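Local coordinates for protein putative glucosidase lplD, ALPHA-GALACTURONIDASE (Bacillus subtilis, PDB 3FEF) that hydrolyses alpha-1,4-linked galacturonic acid chains, probably di-galacturonate in nature, as a family 4 glycoside hydrolase that uses NAD+ and manganese, at residues 177-182 / 195-200; 187-192 / 216-221; 205-210 / 383-388; 355-360 / 391-396. All coordinates share one frame; numbering follows the deposited sequence.

Overall arrangement
Three of the four contacts follow one antiparallel sheet away from the metal, and the fourth sits on a helix beside it. Contacts 1 and 2 are neighbours, centres 8 Å apart, joined where Ile197 CG2 touches Leu220 CD1 at 3.5 Å; both reach the second subunit. Contact 3, 19 Å from contact 1 by centres, is on the next strand of the sheet and carries His206, which together with Cys169 holds the magnesium ion of the active site. Contact 4 shares helix 383-405 with contact 3, their centres 11 Å apart, and both touch the third subunit. In contact 4 the side chain of Ile393 is about 12 Å from that of His206.

Contact 1: 177-182 / 195-200; sequences KLLAEM and EDIRVN
Ile197 lies against the helix at Leu179 and Ala180, one branch to each. Its CG2 lies anti to the backbone N and meets Leu179, coming within 3.8 Å of Leu179 CD1 and nearly as close to CB. The other branch serves Ala180: Ile197 CG1 packs against Ala180 CB at 3.9 Å, and CD1, bent rather than extended (chi2 -65°), settles on Ala180 CA at 3.8 Å. The Leu179 and Ile197 side chains run at a slant to each other. Leu179 CD1 also reaches the next inward residue of the strand, Val199, whose CG1 is 4.1 Å away. The axis of helix segment 177-182 passes 9.2 Å from that of strand 197-200, with an angle of 127° between their directions. Cut back to alanine, Ile197 would probably open a gap between the strand and the helix at Leu179 and Ala180, leaving the two touching chiefly through Val199. Helix 171-187 follows the last strand of the parallel, Rossmann-type sheet; here it packs on a strand of the antiparallel sheet. Phe224 and Leu220 of helix 220-231 close in on Leu179 and Ile197, while Arg198, between the two apolar strand residues, forms a salt bridge with Glu340 of the second subunit. Just before the helix segment, Gln176 NE2 is hydrogen-bonded to Ile197 O. Between 177-182 and 195-200 themselves the contact is purely apolar, with no hydrogen bond, which implies that these side chains cohere by close fit and the exclusion of water.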
loop_
_atom_site.group_PDB
_atom_site.type_symbol
_atom_site.label_atom_id
_atom_site.label_comp_id
_atom_site.label_asym_id
_atom_site.label_seq_id
_atom_site.Cartn_x
_atom_site.Cartn_y
_atom_site.Cartn_z
ATOM N N LYS A 177 -16.052 24.815 -20.765
ATOM C CA LYS A 177 -16.684 25.778 -21.671
ATOM C C LYS A 177 -15.924 25.814 -22.994
ATOM O O LYS A 177 -16.531 25.922 -24.061
ATOM C CB LYS A 177 -16.718 27.181 -21.060
ATOM C CG LYS A 177 -17.540 27.293 -19.770
ATOM C CD LYS A 177 -17.548 28.742 -19.247
ATOM C CE LYS A 177 -18.232 28.856 -17.885
ATOM N NZ LYS A 177 -19.651 28.411 -17.943
ATOM N N LEU A 178 -14.598 25.708 -22.918
ATOM C CA LEU A 178 -13.760 25.665 -24.114
ATOM C C LEU A 178 -14.134 24.467 -24.974
ATOM O O LEU A 178 -14.294 24.581 -26.181
ATOM C CB LEU A 178 -12.278 25.590 -23.737
ATOM C CG LEU A 178 -11.308 25.279 -24.887
ATOM C CD1 LEU A 178 -11.352 26.409 -25.931
ATOM C CD2 LEU A 178 -9.897 25.066 -24.376
ATOM N N LEU A 179 -14.259 23.305 -24.343
ATOM C CA LEU A 179 -14.654 22.099 -25.049
ATOM C C LEU A 179 -16.088 22.201 -25.607
ATOM O O LEU A 179 -16.362 21.724 -26.711
ATOM C CB LEU A 179 -14.527 20.890 -24.120
ATOM C CG LEU A 179 -13.119 20.444 -23.693
ATOM C CD1 LEU A 179 -13.228 19.472 -22.518
ATOM C CD2 LEU A 179 -12.386 19.779 -24.852
ATOM N N ALA A 180 -17.014 22.794 -24.859
ATOM C CA ALA A 180 -18.359 22.959 -25.413
ATOM C C ALA A 180 -18.314 23.799 -26.703
ATOM O O ALA A 180 -18.960 23.463 -27.686
ATOM C CB ALA A 180 -19.309 23.571 -24.396
ATOM N N GLU A 181 -17.530 24.871 -26.712
ATOM C CA GLU A 181 -17.425 25.703 -27.904
ATOM C C GLU A 181 -16.735 24.986 -29.064
ATOM O O GLU A 181 -17.058 25.230 -30.239
ATOM C CB GLU A 181 -16.760 27.042 -27.591
ATOM C CG GLU A 181 -17.617 27.901 -26.657
ATOM C CD GLU A 181 -17.126 29.316 -26.527
ATOM O OE1 GLU A 181 -16.271 29.740 -27.333
ATOM O OE2 GLU A 181 -17.594 30.009 -25.604
HETATM N N MSE A 182 -15.811 24.087 -28.733
HETATM C CA MSE A 182 -15.129 23.294 -29.743
HETATM C C MSE A 182 -16.107 22.340 -30.422
HETATM O O MSE A 182 -16.066 22.165 -31.633
HETATM C CB MSE A 182 -13.960 22.526 -29.120
HETATM C CG MSE A 182 -13.474 21.348 -29.932
HETATM SE SE MSE A 182 -12.344 20.129 -28.846
HETATM C CE MSE A 182 -13.788 19.142 -27.959
ATOM N N GLU A 195 -21.949 21.723 -18.145
ATOM C CA GLU A 195 -22.137 20.479 -17.397
ATOM C C GLU A 195 -22.183 19.262 -18.305
ATOM O O GLU A 195 -21.699 18.205 -17.931
ATOM C CB GLU A 195 -23.432 20.515 -16.582
ATOM C CG GLU A 195 -23.380 21.431 -15.377
ATOM C CD GLU A 195 -23.970 22.828 -15.626
ATOM O OE1 GLU A 195 -23.960 23.331 -16.778
ATOM O OE2 GLU A 195 -24.445 23.422 -14.639
ATOM N N ASP A 196 -22.796 19.393 -19.481
ATOM C CA ASP A 196 -22.922 18.262 -20.403
ATOM C C ASP A 196 -21.577 17.782 -20.982
ATOM O O ASP A 196 -21.517 16.766 -21.675
ATOM C CB ASP A 196 -23.847 18.621 -21.556
ATOM C CG ASP A 196 -25.260 18.926 -21.089
ATOM O OD1 ASP A 196 -25.669 18.364 -20.039
ATOM O OD2 ASP A 196 -25.950 19.727 -21.769
ATOM N N ILE A 197 -20.514 18.533 -20.745
ATOM C CA ILE A 197 -19.195 18.080 -21.139
ATOM C C ILE A 197 -18.703 17.255 -19.975
ATOM O O ILE A 197 -18.261 17.799 -18.973
ATOM C CB ILE A 197 -18.222 19.244 -21.396
ATOM C CG1 ILE A 197 -18.867 20.255 -22.351
ATOM C CG2 ILE A 197 -16.892 18.706 -21.996
ATOM C CD1 ILE A 197 -19.102 19.652 -23.740
ATOM N N ARG A 198 -18.832 15.944 -20.099
ATOM C CA ARG A 198 -18.565 15.044 -18.994
ATOM C C ARG A 198 -17.112 14.670 -19.082
ATOM O O ARG A 198 -16.677 14.017 -20.047
ATOM C CB ARG A 198 -19.438 13.800 -19.123
ATOM C CG ARG A 198 -20.932 14.135 -19.198
ATOM C CD ARG A 198 -21.494 14.511 -17.832
ATOM N NE ARG A 198 -22.830 15.100 -17.936
ATOM C CZ ARG A 198 -23.516 15.606 -16.908
ATOM N NH1 ARG A 198 -23.003 15.583 -15.682
ATOM N NH2 ARG A 198 -24.715 16.139 -17.106
ATOM N N VAL A 199 -16.347 15.104 -18.098
ATOM C CA VAL A 199 -14.921 14.927 -18.189
ATOM C C VAL A 199 -14.410 14.070 -17.041
ATOM O O VAL A 199 -14.950 14.109 -15.925
ATOM C CB VAL A 199 -14.187 16.309 -18.239
ATOM C CG1 VAL A 199 -14.563 17.082 -19.499
ATOM C CG2 VAL A 199 -14.477 17.139 -16.992
ATOM N N ASN A 200 -13.376 13.283 -17.313
ATOM C CA ASN A 200 -12.643 12.630 -16.251
ATOM C C ASN A 200 -11.423 13.469 -15.932
ATOM O O ASN A 200 -10.430 13.450 -16.664
ATOM C CB ASN A 200 -12.232 11.204 -16.628
ATOM C CG ASN A 200 -11.539 10.480 -15.477
ATOM O OD1 ASN A 200 -12.108 10.335 -14.411
ATOM N ND2 ASN A 200 -10.306 10.043 -15.687
#

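Contact 2: 187-192 / 216-221; sequences LGIEVP and RHIDLL
Asp219 OD1 takes the N-H of Leu221 at 2.9 Å, an N-cap bond at the start of helix 220-231, and the residue just before it, Ile218, makes the contact with Leu187 and Ile189. The capping bond is nearly straight (163°) but arrives from above the carboxylate plane, 40° out of it. Across the contact everything converges on one methyl group: Ile218 CD1 is 4.2 Å from Leu187 CD1 and 4.3 Å from Ile189 CD1. These are light touches between the ends of apolar side chains at the surface. Within its own segment Ile218 also lays CG1 over one face of the His217 ring, off centre. Gly188, between the two residues that Ile218 meets, ends the helix with a positive phi (82°) and turns the chain; a side chain there would run into the preceding carbonyl oxygen. Ile189 O accepts a hydrogen bond from Thr184 OG1, back on the helix. The contact sets the C-terminal end of helix 171-187 and the turn after it against strand 218-219, Ile223 of helix 220-231 touching both Leu187 and Ile218, while His217 O is hydrogen-bonded to Arg370 NE of the second subunit.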
loop_
_atom_site.group_PDB
_atom_site.type_symbol
_atom_site.label_atom_id
_atom_site.label_comp_id
_atom_site.label_asym_id
_atom_site.label_seq_id
_atom_site.Cartn_x
_atom_site.Cartn_y
_atom_site.Cartn_z
ATOM N N LEU A 187 -18.307 20.537 -34.850
ATOM C CA LEU A 187 -19.380 19.611 -35.185
ATOM C C LEU A 187 -20.638 20.334 -35.612
ATOM O O LEU A 187 -21.520 19.742 -36.227
ATOM C CB LEU A 187 -19.690 18.690 -34.001
ATOM C CG LEU A 187 -18.477 17.990 -33.377
ATOM C CD1 LEU A 187 -18.887 17.031 -32.246
ATOM C CD2 LEU A 187 -17.659 17.264 -34.448
ATOM N N GLY A 188 -20.728 21.612 -35.286
ATOM C CA GLY A 188 -21.889 22.404 -35.678
ATOM C C GLY A 188 -23.095 22.260 -34.766
ATOM O O GLY A 188 -24.130 22.884 -34.998
ATOM N N ILE A 189 -22.979 21.457 -33.716
ATOM C CA ILE A 189 -24.114 21.274 -32.807
ATOM C C ILE A 189 -23.992 22.043 -31.494
ATOM O O ILE A 189 -22.900 22.226 -30.960
ATOM C CB ILE A 189 -24.380 19.792 -32.527
ATOM C CG1 ILE A 189 -23.286 19.195 -31.644
ATOM C CG2 ILE A 189 -24.480 19.024 -33.839
ATOM C CD1 ILE A 189 -23.325 17.676 -31.597
ATOM N N GLU A 190 -25.132 22.500 -30.989
ATOM C CA GLU A 190 -25.198 23.223 -29.723
ATOM C C GLU A 190 -24.857 22.342 -28.529
ATOM O O GLU A 190 -25.079 21.140 -28.540
ATOM C CB GLU A 190 -26.603 23.780 -29.522
ATOM C CG GLU A 190 -27.017 24.730 -30.608
ATOM C CD GLU A 190 -26.141 25.953 -30.639
ATOM O OE1 GLU A 190 -26.183 26.736 -29.665
ATOM O OE2 GLU A 190 -25.412 26.135 -31.634
ATOM N N VAL A 191 -24.313 22.954 -27.492
ATOM C CA VAL A 191 -24.206 22.297 -26.197
ATOM C C VAL A 191 -24.908 23.237 -25.255
ATOM O O VAL A 191 -24.532 24.395 -25.167
ATOM C CB VAL A 191 -22.753 22.103 -25.757
ATOM C CG1 VAL A 191 -22.702 21.660 -24.304
ATOM C CG2 VAL A 191 -22.066 21.078 -26.646
ATOM N N PRO A 192 -25.963 22.749 -24.578
ATOM C CA PRO A 192 -26.817 23.589 -23.734
ATOM C C PRO A 192 -26.141 24.031 -22.427
ATOM O O PRO A 192 -26.391 25.134 -21.944
ATOM C CB PRO A 192 -28.028 22.682 -23.432
ATOM C CG PRO A 192 -27.769 21.357 -24.130
ATOM C CD PRO A 192 -26.324 21.322 -24.495
ATOM N N ARG A 216 -22.460 13.569 -24.654
ATOM C CA ARG A 216 -23.337 12.459 -25.025
ATOM C C ARG A 216 -22.495 11.285 -25.490
ATOM O O ARG A 216 -21.602 10.834 -24.783
ATOM C CB ARG A 216 -24.259 12.863 -26.179
ATOM C CG ARG A 216 -24.842 14.237 -25.990
ATOM C CD ARG A 216 -26.189 14.173 -25.366
ATOM N NE ARG A 216 -27.202 14.519 -26.359
ATOM C CZ ARG A 216 -27.997 15.583 -26.279
ATOM N NH1 ARG A 216 -27.922 16.398 -25.229
ATOM N NH2 ARG A 216 -28.882 15.821 -27.244
ATOM N N HIS A 217 -22.771 10.812 -26.699
ATOM C CA HIS A 217 -22.106 9.625 -27.220
ATOM C C HIS A 217 -20.738 9.910 -27.876
ATOM O O HIS A 217 -20.051 8.997 -28.290
ATOM C CB HIS A 217 -23.029 8.926 -28.210
ATOM C CG HIS A 217 -23.411 9.782 -29.376
ATOM N ND1 HIS A 217 -24.360 10.782 -29.289
ATOM C CD2 HIS A 217 -22.974 9.787 -30.659
ATOM C CE1 HIS A 217 -24.484 11.371 -30.467
ATOM N NE2 HIS A 217 -23.653 10.787 -31.314
ATOM N N ILE A 218 -20.339 11.172 -27.948
ATOM C CA ILE A 218 -19.153 11.539 -28.704
ATOM C C ILE A 218 -17.897 11.655 -27.832
ATOM O O ILE A 218 -17.911 12.295 -26.788
ATOM C CB ILE A 218 -19.386 12.874 -29.453
ATOM C CG1 ILE A 218 -20.499 12.719 -30.490
ATOM C CG2 ILE A 218 -18.108 13.351 -30.106
ATOM C CD1 ILE A 218 -21.369 13.976 -30.654
ATOM N N ASP A 219 -16.814 11.027 -28.273
ATOM C CA ASP A 219 -15.529 11.147 -27.599
ATOM C C ASP A 219 -14.875 12.480 -27.959
ATOM O O ASP A 219 -14.658 12.762 -29.129
ATOM C CB ASP A 219 -14.621 10.008 -28.033
ATOM C CG ASP A 219 -13.345 9.948 -27.229
ATOM O OD1 ASP A 219 -12.991 10.954 -26.568
ATOM O OD2 ASP A 219 -12.674 8.899 -27.285
ATOM N N LEU A 220 -14.560 13.299 -26.960
ATOM C CA LEU A 220 -14.029 14.624 -27.246
ATOM C C LEU A 220 -12.522 14.633 -27.433
ATOM O O LEU A 220 -11.979 15.613 -27.942
ATOM C CB LEU A 220 -14.441 15.656 -26.180
ATOM C CG LEU A 220 -15.958 15.814 -25.996
ATOM C CD1 LEU A 220 -16.292 16.924 -25.002
ATOM C CD2 LEU A 220 -16.627 16.077 -27.312
ATOM N N LEU A 221 -11.833 13.565 -27.032
ATOM C CA LEU A 221 -10.366 13.632 -27.071
ATOM C C LEU A 221 -9.768 13.694 -28.470
ATOM O O LEU A 221 -8.850 14.479 -28.699
ATOM C CB LEU A 221 -9.669 12.556 -26.207
ATOM C CG LEU A 221 -9.145 13.323 -24.985
ATOM C CD1 LEU A 221 -10.165 13.316 -23.833
ATOM C CD2 LEU A 221 -7.775 12.846 -24.533
#

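Contact 3: 205-210 / 383-388; sequences NHFTWI and KGVEML. With MG (magnesium ion), chain G.
The indole of Trp209 has Val385 on one face and Phe207 at its edge. Val385 CG1 sits over the five-membered ring, 3.5 Å from its centroid and 21° off the normal, a CH-pi contact, while CG2 covers the six-membered ring, 3.7 Å from Trp209 CZ2. Phe207 offers its own face to the indole: Trp209 NE1 stands 3.6 Å above the centre of the phenyl ring, and Phe207 CD2 lies in the indole plane. With CG anti to the backbone N (chi1 -164°), Phe207 also reaches the helix, where its CE2 is 3.8 Å from Val385 CG1 and 4.2 Å from Leu388 CB. Strand 207-210 of the antiparallel sheet thus packs on helix 383-388, running nearly antiparallel to it (159°). It starts right after a metal ligand of the family 4 active site: His206 NE2 binds magnesium at 2.3 Å, with Cys169 and three waters as the other ligands, at the site where manganese supports activity. Without the indole, say with a serine here, Val385 would probably lose its cover and the face of Phe207 its indole edge. Phe207 stacks on Phe276 and His206 on His272. Helix 253-262 adds Leu258 against Trp209 and Tyr262 against Val385.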
loop_
_atom_site.group_PDB
_atom_site.type_symbol
_atom_site.label_atom_id
_atom_site.label_comp_id
_atom_site.label_asym_id
_atom_site.label_seq_id
_atom_site.Cartn_x
_atom_site.Cartn_y
_atom_site.Cartn_z
ATOM N N ASN A 205 -4.714 20.979 -7.683
ATOM C CA ASN A 205 -5.322 22.269 -8.029
ATOM C C ASN A 205 -4.461 23.146 -8.960
ATOM O O ASN A 205 -3.256 23.292 -8.755
ATOM C CB ASN A 205 -5.678 23.039 -6.741
ATOM C CG ASN A 205 -6.485 24.304 -7.022
ATOM O OD1 ASN A 205 -7.593 24.263 -7.599
ATOM N ND2 ASN A 205 -5.920 25.429 -6.654
ATOM N N HIS A 206 -5.088 23.730 -9.976
ATOM C CA HIS A 206 -4.394 24.517 -11.016
ATOM C C HIS A 206 -3.473 23.713 -11.922
ATOM O O HIS A 206 -2.842 24.271 -12.817
ATOM C CB HIS A 206 -3.637 25.722 -10.416
ATOM C CG HIS A 206 -4.541 26.740 -9.796
ATOM N ND1 HIS A 206 -4.122 27.631 -8.836
ATOM C CD2 HIS A 206 -5.867 26.968 -9.965
ATOM C CE1 HIS A 206 -5.139 28.392 -8.469
ATOM N NE2 HIS A 206 -6.208 28.012 -9.145
ATOM N N PHE A 207 -3.390 22.409 -11.684
ATOM C CA PHE A 207 -2.591 21.509 -12.520
ATOM C C PHE A 207 -3.416 20.224 -12.710
ATOM O O PHE A 207 -2.982 19.126 -12.356
ATOM C CB PHE A 207 -1.256 21.198 -11.843
ATOM C CG PHE A 207 -0.206 20.610 -12.775
ATOM C CD1 PHE A 207 0.192 21.295 -13.927
ATOM C CD2 PHE A 207 0.389 19.386 -12.485
ATOM C CE1 PHE A 207 1.165 20.761 -14.782
ATOM C CE2 PHE A 207 1.349 18.847 -13.331
ATOM C CZ PHE A 207 1.740 19.544 -14.486
ATOM N N THR A 208 -4.624 20.414 -13.243
ATOM C CA THR A 208 -5.596 19.374 -13.483
ATOM C C THR A 208 -5.623 18.967 -14.952
ATOM O O THR A 208 -5.356 19.781 -15.842
ATOM C CB THR A 208 -7.011 19.873 -13.125
ATOM O OG1 THR A 208 -7.118 21.246 -13.515
ATOM C CG2 THR A 208 -7.261 19.772 -11.630
ATOM N N TRP A 209 -5.967 17.705 -15.200
ATOM C CA TRP A 209 -5.895 17.149 -16.535
ATOM C C TRP A 209 -7.121 16.312 -16.827
ATOM O O TRP A 209 -7.664 15.626 -15.949
ATOM C CB TRP A 209 -4.630 16.289 -16.673
ATOM C CG TRP A 209 -3.397 17.123 -16.483
ATOM C CD1 TRP A 209 -2.901 17.601 -15.301
ATOM C CD2 TRP A 209 -2.519 17.597 -17.513
ATOM N NE1 TRP A 209 -1.769 18.346 -15.536
ATOM C CE2 TRP A 209 -1.510 18.356 -16.883
ATOM C CE3 TRP A 209 -2.491 17.455 -18.906
ATOM C CZ2 TRP A 209 -0.485 18.976 -17.597
ATOM C CZ3 TRP A 209 -1.469 18.068 -19.619
ATOM C CH2 TRP A 209 -0.481 18.818 -18.969
ATOM N N ILE A 210 -7.532 16.337 -18.081
ATOM C CA ILE A 210 -8.665 15.556 -18.504
ATOM C C ILE A 210 -8.165 14.471 -19.412
ATOM O O ILE A 210 -7.624 14.737 -20.488
ATOM C CB ILE A 210 -9.712 16.452 -19.218
ATOM C CG1 ILE A 210 -10.253 17.481 -18.225
ATOM C CG2 ILE A 210 -10.819 15.594 -19.817
ATOM C CD1 ILE A 210 -11.137 18.647 -18.867
ATOM N N LYS A 383 2.407 9.968 -17.815
ATOM C CA LYS A 383 3.590 9.728 -17.004
ATOM C C LYS A 383 4.411 11.011 -16.755
ATOM O O LYS A 383 4.808 11.307 -15.608
ATOM C CB LYS A 383 4.435 8.615 -17.629
ATOM C CG LYS A 383 5.743 8.332 -16.885
ATOM C CD LYS A 383 5.490 7.830 -15.485
ATOM C CE LYS A 383 4.695 6.526 -15.519
ATOM N NZ LYS A 383 4.212 6.215 -14.135
ATOM N N GLY A 384 4.619 11.798 -17.809
ATOM C CA GLY A 384 5.321 13.083 -17.661
ATOM C C GLY A 384 4.645 14.020 -16.664
ATOM O O GLY A 384 5.299 14.736 -15.905
ATOM N N VAL A 385 3.322 14.012 -16.676
ATOM C CA VAL A 385 2.543 14.909 -15.825
ATOM C C VAL A 385 2.590 14.404 -14.398
ATOM O O VAL A 385 2.656 15.186 -13.461
ATOM C CB VAL A 385 1.082 14.992 -16.322
ATOM C CG1 VAL A 385 0.229 15.820 -15.384
ATOM C CG2 VAL A 385 1.069 15.593 -17.705
ATOM N N GLU A 386 2.571 13.082 -14.248
ATOM C CA GLU A 386 2.600 12.455 -12.931
ATOM C C GLU A 386 3.964 12.684 -12.244
ATOM O O GLU A 386 4.042 12.899 -11.037
ATOM C CB GLU A 386 2.272 10.958 -13.072
ATOM C CG GLU A 386 2.526 10.105 -11.850
ATOM C CD GLU A 386 2.450 8.620 -12.179
ATOM O OE1 GLU A 386 1.357 8.101 -12.529
ATOM O OE2 GLU A 386 3.495 7.960 -12.098
HETATM N N MSE A 387 5.035 12.667 -13.016
HETATM C CA MSE A 387 6.345 13.018 -12.472
HETATM C C MSE A 387 6.370 14.456 -11.948
HETATM O O MSE A 387 6.862 14.738 -10.855
HETATM C CB MSE A 387 7.436 12.818 -13.527
HETATM C CG MSE A 387 7.682 11.362 -13.904
HETATM SE SE MSE A 387 8.513 11.202 -15.683
HETATM C CE MSE A 387 10.036 12.371 -15.358
ATOM N N LEU A 388 5.826 15.384 -12.722
ATOM C CA LEU A 388 5.776 16.751 -12.237
ATOM C C LEU A 388 4.881 16.879 -10.991
ATOM O O LEU A 388 5.221 17.591 -10.030
ATOM C CB LEU A 388 5.338 17.698 -13.363
ATOM C CG LEU A 388 6.458 18.017 -14.364
ATOM C CD1 LEU A 388 5.898 18.457 -15.726
ATOM C CD2 LEU A 388 7.430 19.061 -13.782
HETATM MG MG MG G . -8.439 28.380 -8.714
HETATM O O HOH W 1 -8.962 29.935 -10.382
HETATM O O HOH W 2 -10.678 29.019 -8.256
HETATM O O HOH W 3 -7.940 27.547 -6.585
#

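Contact 4: 355-360 / 391-396; sequences NLPIQA and RHISNQ
Ile393 sends its two branches to different partners because of its first torsion: at chi1 -72° CG1 is anti to the carbonyl carbon and CG2 anti to the backbone N. From there CD1 runs straight on (chi2 174°) to Leu356, where it comes 3.7 Å from CG and a little further from CD2. The two side chains meet at about a right angle, the methyl of Ile393 pressing on the branch point of the leucine. The CG2 methyl has two neighbours of its own. Ala360 CB is 3.6 Å from it, and Pro357 CG, at the tip of the ring, meets it end-on at 3.7 Å. One isoleucine therefore carries the whole contact, gripped by three apolar residues of a segment without regular structure. Pro357 and Ala360 share its CG2 methyl, and the alpha carbons of Ala360 and Ile393 are 7.0 Å apart. The loop is held by polar bonds elsewhere: Pro357 O accepts from Asn349 ND2, and Asn355 ND2 makes a probable hydrogen bond with Glu386 OE1 earlier on the helix. In the fold the loop links strands 341-348 and 361-369 of an antiparallel sheet and lies along helix 383-405, with Leu356 also touching Glu386 and Ala360 touching Glu397. Other sides of the helix meet different neighbours: His392 puts its ring edge-to-face with Phe276, and Ser394 and Asn395 pack on Met387 of the third subunit.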
loop_
_atom_site.group_PDB
_atom_site.type_symbol
_atom_site.label_atom_id
_atom_site.label_comp_id
_atom_site.label_asym_id
_atom_site.label_seq_id
_atom_site.Cartn_x
_atom_site.Cartn_y
_atom_site.Cartn_z
ATOM N N ASN A 355 -0.781 6.412 -8.219
ATOM C CA ASN A 355 0.658 6.695 -8.169
ATOM C C ASN A 355 1.017 8.054 -7.570
ATOM O O ASN A 355 2.067 8.593 -7.869
ATOM C CB ASN A 355 1.309 6.591 -9.568
ATOM C CG ASN A 355 0.894 5.352 -10.324
ATOM O OD1 ASN A 355 0.798 4.254 -9.765
ATOM N ND2 ASN A 355 0.647 5.518 -11.614
ATOM N N LEU A 356 0.141 8.623 -6.757
ATOM C CA LEU A 356 0.429 9.906 -6.103
ATOM C C LEU A 356 0.306 9.651 -4.621
ATOM O O LEU A 356 -0.518 8.843 -4.220
ATOM C CB LEU A 356 -0.572 10.984 -6.545
ATOM C CG LEU A 356 -0.166 12.137 -7.481
ATOM C CD1 LEU A 356 0.821 11.740 -8.558
ATOM C CD2 LEU A 356 -1.383 12.811 -8.100
ATOM N N PRO A 357 1.114 10.327 -3.791
ATOM C CA PRO A 357 1.112 9.928 -2.377
ATOM C C PRO A 357 -0.286 9.965 -1.761
ATOM O O PRO A 357 -1.116 10.813 -2.111
ATOM C CB PRO A 357 1.995 10.982 -1.692
ATOM C CG PRO A 357 2.778 11.638 -2.785
ATOM C CD PRO A 357 2.010 11.465 -4.076
ATOM N N ILE A 358 -0.554 9.062 -0.834
ATOM C CA ILE A 358 -1.828 9.092 -0.176
ATOM C C ILE A 358 -1.917 10.214 0.891
ATOM O O ILE A 358 -0.903 10.621 1.467
ATOM C CB ILE A 358 -2.202 7.695 0.345
ATOM C CG1 ILE A 358 -2.254 7.653 1.855
ATOM C CG2 ILE A 358 -1.273 6.652 -0.227
ATOM C CD1 ILE A 358 -3.513 6.967 2.304
ATOM N N GLN A 359 -3.132 10.731 1.107
ATOM C CA GLN A 359 -3.365 11.895 1.979
ATOM C C GLN A 359 -3.136 13.233 1.283
ATOM O O GLN A 359 -3.678 14.252 1.694
ATOM C CB GLN A 359 -2.430 11.851 3.168
ATOM C CG GLN A 359 -2.441 10.542 3.876
ATOM C CD GLN A 359 -3.439 10.574 4.949
ATOM O OE1 GLN A 359 -4.646 10.650 4.687
ATOM N NE2 GLN A 359 -2.961 10.566 6.191
ATOM N N ALA A 360 -2.270 13.254 0.280
ATOM C CA ALA A 360 -2.016 14.512 -0.401
ATOM C C ALA A 360 -3.348 14.988 -0.996
ATOM O O ALA A 360 -4.190 14.180 -1.354
ATOM C CB ALA A 360 -0.966 14.344 -1.476
ATOM N N ARG A 391 6.389 15.690 -7.824
ATOM C CA ARG A 391 7.356 16.685 -7.411
ATOM C C ARG A 391 6.730 17.873 -6.648
ATOM O O ARG A 391 7.204 18.242 -5.579
ATOM C CB ARG A 391 8.103 17.148 -8.639
ATOM C CG ARG A 391 9.148 18.181 -8.344
ATOM C CD ARG A 391 10.133 18.218 -9.475
ATOM N NE ARG A 391 10.939 19.420 -9.366
ATOM C CZ ARG A 391 11.618 19.942 -10.377
ATOM N NH1 ARG A 391 11.582 19.383 -11.584
ATOM N NH2 ARG A 391 12.316 21.040 -10.173
ATOM N N HIS A 392 5.669 18.471 -7.200
ATOM C CA HIS A 392 4.952 19.561 -6.524
ATOM C C HIS A 392 4.298 19.100 -5.227
ATOM O O HIS A 392 4.280 19.807 -4.225
ATOM C CB HIS A 392 3.873 20.160 -7.446
ATOM C CG HIS A 392 4.433 20.914 -8.611
ATOM N ND1 HIS A 392 5.013 22.157 -8.481
ATOM C CD2 HIS A 392 4.507 20.598 -9.932
ATOM C CE1 HIS A 392 5.429 22.573 -9.664
ATOM N NE2 HIS A 392 5.128 21.650 -10.564
ATOM N N ILE A 393 3.703 17.923 -5.264
ATOM C CA ILE A 393 3.180 17.358 -4.042
ATOM C C ILE A 393 4.246 17.235 -2.932
ATOM O O ILE A 393 3.993 17.658 -1.803
ATOM C CB ILE A 393 2.430 16.051 -4.317
ATOM C CG1 ILE A 393 1.096 16.389 -5.011
ATOM C CG2 ILE A 393 2.190 15.285 -3.006
ATOM C CD1 ILE A 393 0.337 15.200 -5.464
ATOM N N SER A 394 5.426 16.686 -3.248
ATOM C CA SER A 394 6.571 16.720 -2.314
ATOM C C SER A 394 6.716 18.086 -1.671
ATOM O O SER A 394 6.832 18.208 -0.463
ATOM C CB SER A 394 7.887 16.479 -3.057
ATOM O OG SER A 394 8.163 15.124 -3.101
ATOM N N ASN A 395 6.764 19.109 -2.511
ATOM C CA ASN A 395 6.909 20.492 -2.060
ATOM C C ASN A 395 5.771 20.993 -1.188
ATOM O O ASN A 395 5.990 21.642 -0.141
ATOM C CB ASN A 395 7.117 21.400 -3.271
ATOM C CG ASN A 395 8.388 21.061 -4.001
ATOM O OD1 ASN A 395 9.217 20.295 -3.478
ATOM N ND2 ASN A 395 8.541 21.573 -5.220
ATOM N N GLN A 396 4.553 20.695 -1.617
ATOM C CA GLN A 396 3.359 21.033 -0.836
ATOM C C GLN A 396 3.328 20.343 0.540
ATOM O O GLN A 396 3.043 20.986 1.543
ATOM C CB GLN A 396 2.095 20.748 -1.662
ATOM C CG GLN A 396 1.999 21.687 -2.887
ATOM C CD GLN A 396 0.950 21.249 -3.926
ATOM O OE1 GLN A 396 0.352 20.184 -3.809
ATOM N NE2 GLN A 396 0.761 22.066 -4.963
#